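PDB 3B79: toxin secretion ATP-binding protein from Vibrio parahaemolyticus RIMD 2210633, which probably couples ATP binding and hydrolysis to export across the cell membrane, and is represented here by its N-terminal peptidase C39-like domain. Local coordinates for residues D6-L12 against K38-L44; A27-P33 against R46-A51; A72-K77 against Q116-F122; S81-N85 against E95-L99. All coordinates share one frame; numbering follows the deposited sequence. Where two conformers were deposited one is given.

Contact 1: D6-L12 against K38-L44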
loop_
_atom_site.group_PDB
_atom_site.type_symbol
_atom_site.label_atom_id
_atom_site.label_comp_id
_atom_site.label_asym_id
_atom_site.label_seq_id
_atom_site.Cartn_x
_atom_site.Cartn_y
_atom_site.Cartn_z
ATOM N N ASP A 6 -8.039 -1.154 8.860
ATOM C CA ASP A 6 -7.164 -2.162 8.272
ATOM C C ASP A 6 -6.171 -1.405 7.355
ATOM O O ASP A 6 -6.568 -0.922 6.294
ATOM C CB ASP A 6 -8.050 -3.126 7.497
ATOM C CG ASP A 6 -7.245 -4.212 6.805
ATOM O OD1 ASP A 6 -6.040 -4.024 6.555
ATOM O OD2 ASP A 6 -7.832 -5.241 6.487
ATOM N N PRO A 7 -4.895 -1.299 7.744
ATOM C CA PRO A 7 -3.984 -0.486 6.923
ATOM C C PRO A 7 -3.754 -1.049 5.510
ATOM O O PRO A 7 -3.653 -0.264 4.576
ATOM C CB PRO A 7 -2.657 -0.516 7.704
ATOM C CG PRO A 7 -2.876 -1.265 8.908
ATOM C CD PRO A 7 -4.260 -1.832 8.966
ATOM N N LEU A 8 -3.620 -2.369 5.349
ATOM C CA LEU A 8 -3.383 -2.938 4.037
ATOM C C LEU A 8 -4.598 -2.759 3.153
ATOM O O LEU A 8 -4.460 -2.504 1.950
ATOM C CB LEU A 8 -2.996 -4.421 4.121
ATOM C CG LEU A 8 -1.538 -4.796 4.323
ATOM C CD1 LEU A 8 -1.506 -6.281 4.426
ATOM C CD2 LEU A 8 -0.622 -4.290 3.211
ATOM N N LEU A 9 -5.790 -2.921 3.713
ATOM C CA LEU A 9 -7.012 -2.701 2.953
ATOM C C LEU A 9 -7.101 -1.226 2.538
ATOM O O LEU A 9 -7.453 -0.921 1.385
ATOM C CB LEU A 9 -8.250 -3.122 3.780
ATOM C CG LEU A 9 -9.600 -2.993 3.033
ATOM C CD1 LEU A 9 -9.622 -3.755 1.715
ATOM C CD2 LEU A 9 -10.735 -3.506 3.963
ATOM N N ASN A 10 -6.765 -0.301 3.448
ATOM C CA ASN A 10 -6.778 1.109 3.072
ATOM C C ASN A 10 -5.831 1.350 1.892
ATOM O O ASN A 10 -6.158 2.065 0.926
ATOM C CB ASN A 10 -6.366 1.981 4.275
ATOM C CG ASN A 10 -6.581 3.466 4.020
ATOM O OD1 ASN A 10 -5.627 4.235 3.659
ATOM N ND2 ASN A 10 -7.817 3.874 4.112
ATOM N N SER A 11 -4.632 0.775 1.984
ATOM C CA SER A 11 -3.648 0.983 0.920
ATOM C C SER A 11 -4.152 0.399 -0.415
ATOM O O SER A 11 -4.004 1.011 -1.474
ATOM C CB SER A 11 -2.306 0.328 1.305
ATOM O OG SER A 11 -1.790 0.917 2.488
ATOM N N LEU A 12 -4.759 -0.797 -0.362
ATOM C CA LEU A 12 -5.244 -1.430 -1.587
ATOM C C LEU A 12 -6.401 -0.641 -2.194
ATOM O O LEU A 12 -6.479 -0.507 -3.420
ATOM C CB LEU A 12 -5.718 -2.854 -1.252
ATOM C CG LEU A 12 -6.289 -3.628 -2.432
ATOM C CD1 LEU A 12 -5.253 -3.814 -3.549
ATOM C CD2 LEU A 12 -6.850 -4.992 -1.955
ATOM N N LYS A 38 -8.561 -8.420 9.620
ATOM C CA LYS A 38 -7.697 -7.618 8.755
ATOM C C LYS A 38 -6.997 -8.458 7.686
ATOM O O LYS A 38 -6.683 -9.650 7.856
ATOM C CB LYS A 38 -6.613 -6.940 9.576
ATOM C CG LYS A 38 -7.109 -5.881 10.602
ATOM C CD LYS A 38 -5.904 -5.269 11.315
ATOM C CE LYS A 38 -6.261 -4.219 12.396
ATOM N NZ LYS A 38 -4.995 -3.728 13.112
ATOM N N LEU A 39 -6.729 -7.790 6.577
ATOM C CA LEU A 39 -5.841 -8.361 5.565
ATOM C C LEU A 39 -4.414 -8.507 6.107
ATOM O O LEU A 39 -3.995 -7.787 7.030
ATOM C CB LEU A 39 -5.814 -7.458 4.338
ATOM C CG LEU A 39 -7.006 -7.517 3.394
ATOM C CD1 LEU A 39 -6.763 -6.530 2.268
ATOM C CD2 LEU A 39 -7.166 -8.903 2.786
ATOM N N THR A 40 -3.684 -9.460 5.538
ATOM C CA THR A 40 -2.247 -9.613 5.818
ATOM C C THR A 40 -1.554 -9.668 4.463
ATOM O O THR A 40 -2.208 -9.815 3.443
ATOM C CB THR A 40 -1.986 -10.935 6.554
ATOM O OG1 THR A 40 -2.256 -11.985 5.622
ATOM C CG2 THR A 40 -2.863 -11.056 7.779
ATOM N N PRO A 41 -0.215 -9.595 4.461
ATOM C CA PRO A 41 0.500 -9.731 3.194
ATOM C C PRO A 41 0.204 -11.044 2.445
ATOM O O PRO A 41 0.267 -11.089 1.219
ATOM C CB PRO A 41 1.978 -9.632 3.599
ATOM C CG PRO A 41 1.933 -8.732 4.831
ATOM C CD PRO A 41 0.701 -9.264 5.579
ATOM N N PHE A 42 -0.129 -12.091 3.201
ATOM C CA PHE A 42 -0.448 -13.365 2.557
ATOM C C PHE A 42 -1.716 -13.347 1.752
ATOM O O PHE A 42 -1.852 -14.125 0.796
ATOM C CB PHE A 42 -0.565 -14.481 3.631
ATOM C CG PHE A 42 0.674 -14.610 4.464
ATOM C CD1 PHE A 42 1.711 -15.483 4.070
ATOM C CD2 PHE A 42 0.794 -13.899 5.661
ATOM C CE1 PHE A 42 2.878 -15.568 4.828
ATOM C CE2 PHE A 42 1.960 -13.998 6.448
ATOM C CZ PHE A 42 3.000 -14.851 6.005
ATOM N N LEU A 43 -2.682 -12.510 2.144
ATOM C CA LEU A 43 -3.988 -12.474 1.480
ATOM C C LEU A 43 -4.091 -11.398 0.412
ATOM O O LEU A 43 -5.034 -11.383 -0.358
ATOM C CB LEU A 43 -5.098 -12.192 2.494
ATOM C CG LEU A 43 -5.713 -13.392 3.189
ATOM C CD1 LEU A 43 -4.659 -14.316 3.822
ATOM C CD2 LEU A 43 -6.649 -12.869 4.238
ATOM N N LEU A 44 -3.167 -10.447 0.445
ATOM C CA LEU A 44 -3.272 -9.236 -0.376
ATOM C C LEU A 44 -3.281 -9.513 -1.886
ATOM O O LEU A 44 -3.992 -8.836 -2.634
ATOM C CB LEU A 44 -2.180 -8.219 0.011
ATOM C CG LEU A 44 -2.151 -6.918 -0.813
ATOM C CD1 LEU A 44 -3.376 -6.128 -0.454
ATOM C CD2 LEU A 44 -0.891 -6.090 -0.602
HETATM O O HOH W 1 -3.749 -4.962 7.533
#

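Contact 2: A27-P33 against R46-A51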
loop_
_atom_site.group_PDB
_atom_site.type_symbol
_atom_site.label_atom_id
_atom_site.label_comp_id
_atom_site.label_asym_id
_atom_site.label_seq_id
_atom_site.Cartn_x
_atom_site.Cartn_y
_atom_site.Cartn_z
ATOM N N ALA A 27 -16.200 -6.224 -1.373
ATOM C CA ALA A 27 -15.800 -7.064 -2.499
ATOM C C ALA A 27 -14.353 -7.513 -2.347
ATOM O O ALA A 27 -14.007 -8.666 -2.677
ATOM C CB ALA A 27 -15.990 -6.321 -3.833
ATOM N N LEU A 28 -13.506 -6.625 -1.838
ATOM C CA LEU A 28 -12.073 -6.946 -1.825
ATOM C C LEU A 28 -11.703 -8.010 -0.818
ATOM O O LEU A 28 -10.689 -8.704 -0.970
ATOM C CB LEU A 28 -11.216 -5.728 -1.531
ATOM C CG LEU A 28 -11.450 -4.605 -2.525
ATOM C CD1 LEU A 28 -10.338 -3.578 -2.387
ATOM C CD2 LEU A 28 -11.583 -5.096 -3.939
ATOM N N VAL A 29 -12.490 -8.130 0.244
ATOM C CA VAL A 29 -12.184 -9.169 1.245
ATOM C C VAL A 29 -13.112 -10.381 1.148
ATOM O O VAL A 29 -12.980 -11.315 1.939
ATOM C CB VAL A 29 -12.152 -8.599 2.677
ATOM C CG1 VAL A 29 -11.075 -7.513 2.821
ATOM C CG2 VAL A 29 -13.543 -8.073 3.061
ATOM N N ASN A 30 -14.042 -10.379 0.187
ATOM C CA ASN A 30 -15.063 -11.447 0.109
ATOM C C ASN A 30 -14.470 -12.830 -0.051
ATOM O O ASN A 30 -13.741 -13.088 -1.001
ATOM C CB ASN A 30 -16.037 -11.184 -1.058
ATOM C CG ASN A 30 -17.278 -12.102 -1.011
ATOM O OD1 ASN A 30 -17.777 -12.546 -2.036
ATOM N ND2 ASN A 30 -17.759 -12.365 0.181
ATOM N N GLY A 31 -14.835 -13.732 0.856
ATOM C CA GLY A 31 -14.342 -15.105 0.803
ATOM C C GLY A 31 -12.906 -15.318 1.286
ATOM O O GLY A 31 -12.353 -16.418 1.114
ATOM N N LEU A 32 -12.279 -14.286 1.859
ATOM C CA LEU A 32 -10.904 -14.424 2.361
ATOM C C LEU A 32 -10.848 -14.637 3.871
ATOM O O LEU A 32 -11.623 -14.080 4.631
ATOM C CB LEU A 32 -10.084 -13.184 1.991
ATOM C CG LEU A 32 -9.930 -13.019 0.482
ATOM C CD1 LEU A 32 -9.142 -11.749 0.252
ATOM C CD2 LEU A 32 -9.299 -14.208 -0.248
ATOM N N PRO A 33 -9.917 -15.498 4.332
ATOM C CA PRO A 33 -9.797 -15.723 5.772
ATOM C C PRO A 33 -8.969 -14.698 6.510
ATOM O O PRO A 33 -7.740 -14.853 6.673
ATOM C CB PRO A 33 -9.102 -17.090 5.855
ATOM C CG PRO A 33 -8.286 -17.140 4.579
ATOM C CD PRO A 33 -9.046 -16.378 3.531
ATOM N N ARG A 46 -4.717 -12.005 -3.351
ATOM C CA ARG A 46 -6.098 -12.421 -3.679
ATOM C C ARG A 46 -7.072 -11.266 -3.533
ATOM O O ARG A 46 -8.027 -11.165 -4.335
ATOM C CB ARG A 46 -6.532 -13.544 -2.760
ATOM C CG ARG A 46 -6.066 -14.873 -3.265
ATOM C CD ARG A 46 -6.345 -15.927 -2.160
ATOM N NE ARG A 46 -5.337 -15.746 -1.126
ATOM C CZ ARG A 46 -5.276 -16.447 0.015
ATOM N NH1 ARG A 46 -6.269 -17.290 0.337
ATOM N NH2 ARG A 46 -4.306 -16.247 0.855
ATOM N N ALA A 47 -6.868 -10.385 -2.539
ATOM C CA ALA A 47 -7.703 -9.172 -2.454
ATOM C C ALA A 47 -7.503 -8.284 -3.675
ATOM O O ALA A 47 -8.473 -7.704 -4.206
ATOM C CB ALA A 47 -7.415 -8.429 -1.153
ATOM N N ALA A 48 -6.258 -8.135 -4.101
ATOM C CA ALA A 48 -5.997 -7.341 -5.305
ATOM C C ALA A 48 -6.697 -7.936 -6.530
ATOM O O ALA A 48 -7.266 -7.199 -7.344
ATOM C CB ALA A 48 -4.501 -7.230 -5.529
ATOM N N GLU A 49 -6.663 -9.274 -6.651
ATOM C CA GLU A 49 -7.354 -9.929 -7.762
ATOM C C GLU A 49 -8.823 -9.540 -7.767
ATOM O O GLU A 49 -9.383 -9.224 -8.813
ATOM C CB GLU A 49 -7.213 -11.454 -7.674
ATOM C CG GLU A 49 -7.706 -12.186 -8.959
ATOM C CD GLU A 49 -9.230 -12.457 -8.990
ATOM O OE1 GLU A 49 -9.866 -12.509 -7.919
ATOM O OE2 GLU A 49 -9.804 -12.630 -10.105
ATOM N N ARG A 50 -9.435 -9.520 -6.591
ATOM C CA ARG A 50 -10.871 -9.184 -6.492
ATOM C C ARG A 50 -11.136 -7.748 -6.889
ATOM O O ARG A 50 -12.268 -7.392 -7.233
ATOM C CB ARG A 50 -11.356 -9.413 -5.063
ATOM C CG ARG A 50 -11.509 -10.894 -4.747
ATOM C CD ARG A 50 -11.428 -11.120 -3.246
ATOM N NE ARG A 50 -11.856 -12.473 -2.855
ATOM C CZ ARG A 50 -11.229 -13.631 -3.138
ATOM N NH1 ARG A 50 -10.084 -13.679 -3.817
ATOM N NH2 ARG A 50 -11.763 -14.775 -2.734
ATOM N N ALA A 51 -10.106 -6.905 -6.800
ATOM C CA ALA A 51 -10.210 -5.508 -7.243
ATOM C C ALA A 51 -9.981 -5.311 -8.762
ATOM O O ALA A 51 -10.278 -4.229 -9.281
ATOM C CB ALA A 51 -9.209 -4.668 -6.474
#

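Contact 3: A72-K77 against Q116-F122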
loop_
_atom_site.group_PDB
_atom_site.type_symbol
_atom_site.label_atom_id
_atom_site.label_comp_id
_atom_site.label_asym_id
_atom_site.label_seq_id
_atom_site.Cartn_x
_atom_site.Cartn_y
_atom_site.Cartn_z
ATOM N N ALA A 72 3.022 2.191 -4.907
ATOM C CA ALA A 72 3.334 0.845 -4.372
ATOM C C ALA A 72 2.811 0.751 -2.957
ATOM O O ALA A 72 2.507 1.780 -2.322
ATOM C CB ALA A 72 4.817 0.610 -4.387
ATOM N N ILE A 73 2.634 -0.466 -2.452
ATOM C CA ILE A 73 2.204 -0.604 -1.072
ATOM C C ILE A 73 3.387 -1.058 -0.219
ATOM O O ILE A 73 3.955 -2.125 -0.497
ATOM C CB ILE A 73 1.025 -1.585 -0.953
ATOM C CG1 ILE A 73 -0.177 -1.090 -1.772
ATOM C CG2 ILE A 73 0.704 -1.830 0.528
ATOM C CD1 ILE A 73 -1.385 -2.035 -1.800
ATOM N N LEU A 74 3.778 -0.249 0.761
ATOM C CA LEU A 74 4.925 -0.604 1.593
ATOM C C LEU A 74 4.452 -1.350 2.822
ATOM O O LEU A 74 3.469 -0.953 3.471
ATOM C CB LEU A 74 5.643 0.646 2.054
ATOM C CG LEU A 74 6.135 1.617 0.973
ATOM C CD1 LEU A 74 6.866 2.772 1.589
ATOM C CD2 LEU A 74 6.959 0.909 -0.090
ATOM N N VAL A 75 5.183 -2.409 3.183
ATOM C CA VAL A 75 4.949 -3.060 4.468
ATOM C C VAL A 75 5.818 -2.384 5.506
ATOM O O VAL A 75 7.042 -2.247 5.357
ATOM C CB VAL A 75 5.323 -4.552 4.363
ATOM C CG1 VAL A 75 5.148 -5.222 5.722
ATOM C CG2 VAL A 75 4.476 -5.256 3.286
ATOM N N LEU A 76 5.170 -1.917 6.576
ATOM C CA LEU A 76 5.842 -1.126 7.630
ATOM C C LEU A 76 5.883 -1.984 8.915
ATOM O O LEU A 76 5.155 -2.958 9.058
ATOM C CB LEU A 76 5.067 0.170 7.902
ATOM C CG LEU A 76 4.900 1.073 6.665
ATOM C CD1 LEU A 76 4.060 2.282 7.072
ATOM C CD2 LEU A 76 6.223 1.522 6.070
ATOM N N LYS A 77 6.757 -1.596 9.826
ATOM C CA LYS A 77 6.921 -2.326 11.094
ATOM C C LYS A 77 5.606 -2.366 11.862
ATOM O O LYS A 77 4.786 -1.459 11.774
ATOM C CB LYS A 77 7.988 -1.634 11.951
ATOM C CG LYS A 77 9.398 -1.758 11.401
ATOM C CD LYS A 77 10.357 -0.939 12.268
ATOM C CE LYS A 77 11.780 -1.082 11.714
ATOM N NZ LYS A 77 12.719 -0.133 12.432
ATOM N N GLN A 116 10.560 3.216 9.480
ATOM C CA GLN A 116 9.447 2.273 9.634
ATOM C C GLN A 116 9.371 1.201 8.548
ATOM O O GLN A 116 8.585 0.249 8.676
ATOM C CB GLN A 116 8.081 2.972 9.744
ATOM C CG GLN A 116 8.023 3.964 10.894
ATOM C CD GLN A 116 8.338 3.334 12.234
ATOM O OE1 GLN A 116 7.947 2.191 12.510
ATOM N NE2 GLN A 116 9.106 4.063 13.061
ATOM N N TYR A 117 10.079 1.386 7.439
ATOM C CA TYR A 117 9.932 0.482 6.306
ATOM C C TYR A 117 10.654 -0.841 6.573
ATOM O O TYR A 117 11.789 -0.833 7.057
ATOM C CB TYR A 117 10.515 1.186 5.070
ATOM C CG TYR A 117 10.547 0.309 3.831
ATOM C CD1 TYR A 117 9.378 -0.273 3.350
ATOM C CD2 TYR A 117 11.741 0.071 3.160
ATOM C CE1 TYR A 117 9.420 -1.079 2.218
ATOM C CE2 TYR A 117 11.759 -0.707 2.022
ATOM C CZ TYR A 117 10.605 -1.250 1.559
ATOM O OH TYR A 117 10.630 -2.064 0.429
ATOM N N THR A 118 9.994 -1.963 6.263
ATOM C CA THR A 118 10.553 -3.284 6.568
ATOM C C THR A 118 11.502 -3.811 5.514
ATOM O O THR A 118 12.185 -4.815 5.765
ATOM C CB THR A 118 9.429 -4.332 6.656
ATOM O OG1 THR A 118 8.770 -4.434 5.376
ATOM C CG2 THR A 118 8.449 -4.012 7.777
ATOM N N GLY A 119 11.521 -3.225 4.314
ATOM C CA GLY A 119 12.264 -3.821 3.207
ATOM C C GLY A 119 11.399 -4.615 2.250
ATOM O O GLY A 119 11.905 -5.140 1.253
ATOM N N ARG A 120 10.109 -4.767 2.568
ATOM C CA ARG A 120 9.175 -5.522 1.725
ATOM C C ARG A 120 8.088 -4.591 1.202
ATOM O O ARG A 120 7.563 -3.752 1.957
ATOM C CB ARG A 120 8.532 -6.647 2.533
ATOM C CG ARG A 120 9.555 -7.667 3.028
ATOM C CD ARG A 120 8.913 -8.797 3.857
ATOM N NE ARG A 120 8.237 -8.383 5.092
ATOM C CZ ARG A 120 8.765 -8.008 6.255
ATOM N NH1 ARG A 120 10.101 -7.924 6.457
ATOM N NH2 ARG A 120 7.888 -7.721 7.238
ATOM N N TYR A 121 7.729 -4.736 -0.073
ATOM C CA TYR A 121 6.664 -3.906 -0.655
ATOM C C TYR A 121 5.889 -4.734 -1.669
ATOM O O TYR A 121 6.353 -5.804 -2.076
ATOM C CB TYR A 121 7.275 -2.637 -1.328
ATOM C CG TYR A 121 7.976 -2.968 -2.635
ATOM C CD1 TYR A 121 7.315 -2.792 -3.843
ATOM C CD2 TYR A 121 9.306 -3.460 -2.649
ATOM C CE1 TYR A 121 7.954 -3.161 -5.036
ATOM C CE2 TYR A 121 9.927 -3.808 -3.836
ATOM C CZ TYR A 121 9.240 -3.648 -4.994
ATOM O OH TYR A 121 9.852 -4.018 -6.175
ATOM N N PHE A 122 4.714 -4.241 -2.074
ATOM C CA PHE A 122 3.944 -4.835 -3.169
ATOM C C PHE A 122 3.970 -3.945 -4.366
ATOM O O PHE A 122 3.652 -2.733 -4.293
ATOM C CB PHE A 122 2.491 -5.101 -2.789
ATOM C CG PHE A 122 2.353 -6.222 -1.800
ATOM C CD1 PHE A 122 1.975 -7.489 -2.260
ATOM C CD2 PHE A 122 2.547 -6.033 -0.425
ATOM C CE1 PHE A 122 1.840 -8.541 -1.374
ATOM C CE2 PHE A 122 2.394 -7.119 0.459
ATOM C CZ PHE A 122 2.054 -8.353 -0.040
HETATM O O HOH W 2 5.464 1.310 11.304
#

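Contact 4: S81-N85 against E95-L99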
loop_
_atom_site.group_PDB
_atom_site.type_symbol
_atom_site.label_atom_id
_atom_site.label_comp_id
_atom_site.label_asym_id
_atom_site.label_seq_id
_atom_site.Cartn_x
_atom_site.Cartn_y
_atom_site.Cartn_z
ATOM N N SER A 81 1.081 -0.459 7.156
ATOM C CA SER A 81 1.368 -0.341 5.714
ATOM C C SER A 81 0.997 1.058 5.282
ATOM O O SER A 81 0.186 1.739 5.936
ATOM C CB SER A 81 0.559 -1.344 4.892
ATOM O OG SER A 81 -0.812 -0.971 4.874
ATOM N N CYS A 82 1.542 1.448 4.152
ATOM C CA CYS A 82 1.101 2.686 3.524
ATOM C C CYS A 82 1.274 2.588 2.019
ATOM O O CYS A 82 1.916 1.659 1.510
ATOM C CB CYS A 82 1.826 3.935 4.056
ATOM S SG CYS A 82 3.599 4.006 3.646
ATOM N N VAL A 83 0.666 3.528 1.303
ATOM C CA VAL A 83 0.966 3.681 -0.105
ATOM C C VAL A 83 2.183 4.601 -0.213
ATOM O O VAL A 83 2.237 5.636 0.467
ATOM C CB VAL A 83 -0.203 4.322 -0.886
ATOM C CG1 VAL A 83 0.090 4.418 -2.369
ATOM C CG2 VAL A 83 -1.469 3.486 -0.652
ATOM N N LEU A 84 3.128 4.258 -1.092
ATOM C CA LEU A 84 4.184 5.177 -1.487
ATOM C C LEU A 84 3.762 5.774 -2.821
ATOM O O LEU A 84 3.650 5.063 -3.841
ATOM C CB LEU A 84 5.529 4.430 -1.669
ATOM C CG LEU A 84 6.678 5.349 -2.090
ATOM C CD1 LEU A 84 6.940 6.478 -1.062
ATOM C CD2 LEU A 84 7.987 4.505 -2.283
ATOM N N ASN A 85 3.554 7.095 -2.812
ATOM C CA ASN A 85 3.123 7.795 -4.024
ATOM C C ASN A 85 4.301 8.394 -4.794
ATOM O O ASN A 85 4.305 8.372 -6.033
ATOM C CB ASN A 85 2.162 8.927 -3.631
ATOM C CG ASN A 85 0.912 8.410 -2.883
ATOM O OD1 ASN A 85 -0.115 8.082 -3.499
ATOM N ND2 ASN A 85 0.965 8.386 -1.608
ATOM N N GLU A 95 6.006 11.208 -0.422
ATOM C CA GLU A 95 4.574 11.366 -0.412
ATOM C C GLU A 95 3.971 9.984 -0.220
ATOM O O GLU A 95 4.311 9.045 -0.967
ATOM C CB GLU A 95 4.066 11.994 -1.704
ATOM C CG GLU A 95 2.727 12.681 -1.597
ATOM C CD GLU A 95 2.807 14.076 -0.991
ATOM O OE1 GLU A 95 1.743 14.618 -0.646
ATOM O OE2 GLU A 95 3.909 14.602 -0.792
ATOM N N VAL A 96 3.169 9.865 0.833
ATOM C CA VAL A 96 2.578 8.591 1.227
ATOM C C VAL A 96 1.092 8.746 1.503
ATOM O O VAL A 96 0.624 9.862 1.804
ATOM C CB VAL A 96 3.262 7.991 2.502
ATOM C CG1 VAL A 96 4.700 7.620 2.188
ATOM C CG2 VAL A 96 3.172 8.983 3.663
ATOM N N THR A 97 0.330 7.657 1.432
ATOM C CA THR A 97 -1.067 7.700 1.826
ATOM C C THR A 97 -1.185 6.711 2.958
ATOM O O THR A 97 -0.885 5.520 2.791
ATOM C CB THR A 97 -1.992 7.364 0.652
ATOM O OG1 THR A 97 -1.649 8.186 -0.463
ATOM C CG2 THR A 97 -3.452 7.616 0.965
ATOM N N THR A 98 -1.615 7.197 4.122
ATOM C CA THR A 98 -1.589 6.382 5.333
ATOM C C THR A 98 -2.994 6.116 5.835
ATOM O O THR A 98 -3.967 6.728 5.389
ATOM C CB THR A 98 -0.790 7.070 6.446
ATOM O OG1 THR A 98 -1.512 8.244 6.883
ATOM C CG2 THR A 98 0.606 7.478 5.951
ATOM N N LEU A 99 -3.127 5.220 6.833
ATOM C CA LEU A 99 -4.432 4.994 7.382
ATOM C C LEU A 99 -5.036 6.293 7.954
ATOM O O LEU A 99 -6.248 6.538 7.799
ATOM C CB LEU A 99 -4.318 3.948 8.492
ATOM C CG LEU A 99 -5.623 3.347 8.981
ATOM C CD1 LEU A 99 -6.425 2.687 7.869
ATOM C CD2 LEU A 99 -5.319 2.297 10.084
HETATM O O HOH W 3 -0.866 3.673 7.583
#

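Contact 1: D6-L12 against K38-L44
Asp-6 and Leu-39 make the polar link between the start of helix 7-18 and the 38-44 loop. The Leu-39 N-H points almost straight at Asp-6 OD2 (2.8 Å, 169°), on the syn side but tilted out of the carboxylate plane. The other oxygen turns to the helix: as N-cap, Asp-6 OD1 takes the N-H of Leu-9 from above the carboxylate plane at 3.1 Å. Water 1 adds a bridge, donating to Asp-6 OD1 and Leu-39 O. With CG swung opposite the backbone N (chi1 179°), one carboxylate can serve helix and loop together, which should hold its rotation firmly.

The apolar part lies alongside. Leu-8 sends CD1 onto the loop backbone, 3.4 Å from Thr-40 C, and against Pro-41 CD. Leu-39 crosses Leu-9 at about a right angle, its CD1 4.0 Å from Leu-9 CB. Leu-12 and Leu-44 pass in opposite directions, Leu-12 CD2 4.0 Å from Leu-44 CD1.

Around this buried pairing, Leu-9 and Leu-12 also meet Leu-28 of helix 25-29, Leu-12 and Leu-39 touch Ala-47 of helix 44-51, and Pro-7 and Leu-8 rest on Ser-81 of strand 80-88.

Contact 2: A27-P33 against R46-A51
A helix end and the type II turn from Val-29 to Leu-32 pack here against helix 44-51, with Leu-28, Asn-30 and Leu-32 meeting Ala-47, Arg-50 and Ala-51. Arg-50 carries the polar part. Its chain runs extended from CG to NE along the end of helix 25-29, and NE donates to Asn-30 O at 2.7 Å, in the carbonyl plane and close to the guanidinium plane. Arg-50 NH2 adds a weak bond to the same oxygen. On the far side of the group, NH1 reaches back one helical turn to Arg-46 O (3.3 Å). That oxygen also accepts Arg-50 N, and the two donors come from opposite faces of its plane.

Leu-32 lies over the flat group: its CD2 sits 3.5 Å from Arg-50 CZ, above the centre of one guanidinium face, while its CD1 reaches Ala-47 CB at 4.0 Å. Bonds at the edge and a methyl on the face should together limit its rotation.

Deeper in, Leu-28 CD2 presses tightly on Ala-51 CB (3.5 Å). Leu-28 O is buried without a hydrogen-bond partner; across the contact carbon alone surrounds it: Ala-47 CB, Arg-50 CD and, in a CA-H...O contact, Ala-47 CA (3.4 Å). Gly-31, at positive phi, takes the third position of the turn, as is usual in type II turns, and the arginine reads the carbonyl of the turn's central peptide.

Contact 3: A72-K77 against Q116-F122
Val-75 and Phe-122 meet on one face of this strand pair, Val-75 CG2 coming to the ring edge 4.0 Å from Phe-122 CE2, with Ile-73 packed beside them. On the other face Leu-74 CD2 touches Tyr-121 CB (3.8 Å) and Tyr-117 CE1 (3.9 Å), and Leu-74 crosses the Tyr-117 side chain at about a right angle. The Tyr-117 ring has Gly-119 N over the centre of one face, and its hydroxyl bonds to Ala-60 O beyond the pair.

Between the faces runs the backbone ladder. Ile-73 and Phe-122 exchange two hydrogen bonds, and Val-75 N donates to Arg-120 O. Past this point the register slips by two residues, and Val-75 O takes both donors of Thr-118: N in the carbonyl plane at 3.1 Å, OG1 from above that plane at 2.8 Å. A chi1 of 62° puts this hydroxyl where it can donate to Val-75 O and also accept from Arg-120 N in an ST turn.

At the solvent-facing end Lys-77 N donates to Gln-116 O (2.8 Å), water 2 joins Lys-77 O to Gln-116 OE1, and Lys-77 NZ hydrogen-bonds to Glu-115 O. Strand 72-76 thus pairs with 120-126, both inner strands of the domain's six-stranded antiparallel sheet, and beyond a beta bulge, where the chain turns a corner at Gly-119, it continues its pairing with the short strand 117-118.

Contact 4: S81-N85 against E95-L99
This is the antiparallel pairing of a beta hairpin, strands 80-88 and 93-97, buried near the middle of the domain. Val-83 and Thr-97 form the hydrogen-bonded pair: Val-83 N donates to Thr-97 O and Thr-97 N to Val-83 O, both at 2.9 Å. Asn-85 N adds a bond to Glu-95 O at 2.8 Å. Leu-84 and Val-96 make the non-hydrogen-bonded pair between these.

On the face of Leu-84 and Val-96, Val-96 CG1 meets Leu-84 CD1 at 4.1 Å and Cys-82 SG at 4.0 Å. On the other face Val-83 and Thr-97 run abreast, their CB atoms 3.8 Å apart. Next to them the Asn-85 side chain crosses that of Thr-97 at about a right angle. With CG beside its own backbone N (chi1 -59°), Asn-85 brings ND2 to Thr-97 OG1 (2.9 Å, 156°); a weak second bond runs to Glu-95 O.

Where the strands part, water 3 accepts from Leu-99 N and lies 2.7 Å from Ser-81 O. The Leu-84/Val-96 side is thus packed by hydrocarbon and the Cys-82 sulfur against Leu-113 of helix 110-116, whereas the other holds a polar pair whose direction is settled: the amide donates, the threonine oxygen accepts, and Asn-85 is thereby oriented.

From the N terminus, contact 1 closes the first loop, bringing 38-44 back onto the start of helix 7-18. Contact 2 crosses it: 27-33 lies inside that loop and 46-51 beyond it, so helices 7-18, 25-29 and 44-51 pack together, with Leu-12 of contact 1 against Leu-28 and Ala-47 of contact 2. Contact 3 opens only afterwards and closes the long loop from 72-77 to 116-122; contact 4 is the hairpin nested within it. Contacts 3 and 4 share the sheet through Leu-74 N and Cys-82 O. Contact 1 ties the helical part to the sheet, Leu-44 touching Phe-122 and Ser-11 meeting Ser-81, while contacts 2 and 4 stay about 20 Å apart between centres.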